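Local coordinates for prolyl oligopeptidase (Galerina marginata, PDB 5N4B), which cleaves peptide bonds after proline and macrocyclises peptide precursors in the biosynthesis of the amanitin toxins, at residues P506-P510 / I511-F515. The protein carries 1 engineered substitution. Sequence-based numbering, arbitrary orientation.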
loop_
_atom_site.group_PDB
_atom_site.type_symbol
_atom_site.label_atom_id
_atom_site.label_comp_id
_atom_site.label_asym_id
_atom_site.label_seq_id
_atom_site.Cartn_x
_atom_site.Cartn_y
_atom_site.Cartn_z
ATOM N N PRO A 506 11.262 -2.159 5.970
ATOM C CA PRO A 506 11.196 -3.484 6.621
ATOM C C PRO A 506 9.771 -3.876 6.937
ATOM O O PRO A 506 8.932 -3.047 7.260
ATOM C CB PRO A 506 12.001 -3.284 7.906
ATOM C CG PRO A 506 12.967 -2.132 7.571
ATOM C CD PRO A 506 12.169 -1.232 6.655
ATOM N N PHE A 507 9.510 -5.175 6.864
ATOM C CA PHE A 507 8.200 -5.747 7.140
ATOM C C PHE A 507 8.411 -7.195 7.536
ATOM O O PHE A 507 9.428 -7.811 7.197
ATOM C CB PHE A 507 7.264 -5.607 5.942
ATOM C CG PHE A 507 7.666 -6.407 4.749
ATOM C CD1 PHE A 507 8.564 -5.938 3.865
ATOM C CD2 PHE A 507 7.075 -7.634 4.497
ATOM C CE1 PHE A 507 8.929 -6.689 2.743
ATOM C CE2 PHE A 507 7.421 -8.377 3.358
ATOM C CZ PHE A 507 8.353 -7.894 2.509
ATOM N N PHE A 508 7.423 -7.751 8.230
ATOM C CA PHE A 508 7.461 -9.153 8.664
ATOM C C PHE A 508 6.597 -10.013 7.740
ATOM O O PHE A 508 5.401 -9.737 7.567
ATOM C CB PHE A 508 6.960 -9.326 10.090
ATOM C CG PHE A 508 7.166 -10.697 10.605
ATOM C CD1 PHE A 508 8.412 -11.113 11.020
ATOM C CD2 PHE A 508 6.097 -11.586 10.700
ATOM C CE1 PHE A 508 8.603 -12.410 11.482
ATOM C CE2 PHE A 508 6.301 -12.873 11.142
ATOM C CZ PHE A 508 7.517 -13.272 11.528
ATOM N N SER A 509 7.192 -11.054 7.170
ATOM C CA SER A 509 6.464 -12.021 6.365
ATOM C C SER A 509 6.844 -13.427 6.798
ATOM O O SER A 509 7.974 -13.866 6.519
ATOM C CB SER A 509 6.825 -11.851 4.904
ATOM O OG SER A 509 6.254 -12.961 4.162
ATOM N N PRO A 510 5.965 -14.172 7.472
ATOM C CA PRO A 510 6.325 -15.538 7.859
ATOM C C PRO A 510 6.506 -16.431 6.660
ATOM O O PRO A 510 7.302 -17.361 6.745
ATOM C CB PRO A 510 5.152 -15.990 8.753
ATOM C CG PRO A 510 4.003 -15.106 8.279
ATOM C CD PRO A 510 4.646 -13.764 7.973
ATOM N N ILE A 511 5.819 -16.172 5.552
ATOM C CA ILE A 511 6.027 -17.000 4.370
ATOM C C ILE A 511 7.433 -16.804 3.822
ATOM O O ILE A 511 8.109 -17.775 3.452
ATOM C CB ILE A 511 4.930 -16.715 3.339
ATOM C CG1 ILE A 511 3.593 -17.330 3.858
ATOM C CG2 ILE A 511 5.336 -17.190 1.939
ATOM C CD1 ILE A 511 2.425 -17.257 2.905
ATOM N N ILE A 512 7.880 -15.550 3.676
ATOM C CA ILE A 512 9.231 -15.327 3.182
ATOM C C ILE A 512 10.236 -15.995 4.103
ATOM O O ILE A 512 11.142 -16.693 3.628
ATOM C CB ILE A 512 9.519 -13.836 2.963
ATOM C CG1 ILE A 512 8.644 -13.354 1.803
ATOM C CG2 ILE A 512 10.994 -13.633 2.656
ATOM C CD1 ILE A 512 8.621 -11.846 1.550
ATOM N N LEU A 513 10.128 -15.803 5.420
ATOM C CA LEU A 513 11.103 -16.437 6.308
ATOM C C LEU A 513 11.080 -17.952 6.175
ATOM O O LEU A 513 12.116 -18.604 6.223
ATOM C CB LEU A 513 10.881 -16.019 7.771
ATOM C CG LEU A 513 11.054 -14.516 8.032
ATOM C CD1 LEU A 513 10.881 -14.253 9.508
ATOM C CD2 LEU A 513 12.384 -13.950 7.533
ATOM N N THR A 514 9.904 -18.532 6.018
ATOM C CA THR A 514 9.812 -19.976 5.828
ATOM C C THR A 514 10.543 -20.396 4.558
ATOM O O THR A 514 11.278 -21.385 4.563
ATOM C CB THR A 514 8.341 -20.361 5.779
ATOM O OG1 THR A 514 7.743 -20.089 7.044
ATOM C CG2 THR A 514 8.172 -21.833 5.509
ATOM N N PHE A 515 10.371 -19.659 3.470
ATOM C CA PHE A 515 11.112 -19.965 2.258
ATOM C C PHE A 515 12.614 -19.889 2.493
ATOM O O PHE A 515 13.373 -20.769 2.068
ATOM C CB PHE A 515 10.707 -19.002 1.157
ATOM C CG PHE A 515 11.295 -19.287 -0.200
ATOM C CD1 PHE A 515 12.525 -18.767 -0.539
ATOM C CD2 PHE A 515 10.625 -20.087 -1.101
ATOM C CE1 PHE A 515 13.068 -19.007 -1.770
ATOM C CE2 PHE A 515 11.161 -20.322 -2.340
ATOM C CZ PHE A 515 12.380 -19.800 -2.675
#
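Ser509 N-caps helix 510-519 of the alpha/beta-hydrolase domain, its OG accepting a nearly straight bond (170°) from Ile512 N at 3.1 Å. A chi1 of 171° swings OG away from the serine's own N and toward the first turn, within bonding range of Ile512 N, and there it also packs against Ile512 CG1 at 3.4 Å. The carbonyl of the same serine opens the helical bonding pattern, Ser509 O receiving Leu513 N at 3.1 Å, while Pro510, whose ring nitrogen has no hydrogen to donate, fills the first helical position.

Phe508 and Leu513, the residues just before the cap and four after it, form a hydrophobic staple across the capped turn. The CB of Phe508 points away from the helix, yet CE1 in the far part of its ring touches Leu513 CD1 obliquely at 3.5 Å, the two side chains crossing at about a right angle. One residue further back, Phe507 adds a separate contact, its CZ lying 4.1 Å from Ile512 CD1; both side chains also touch Phe523 of strand 522-526, and Phe507 packs on an apolar side chain of the bound peptide. Helix 68-80 packs on Pro510, Ile511 and Thr514, and helix 705-722 on Ile511.

The next carbonyl, Pro510 O, is gripped twice by Thr514, one turn further along the helix, from opposite faces of its carbonyl plane: by Thr514 N at 2.9 Å and by the hydroxyl Thr514 OG1, which donates at 2.8 Å.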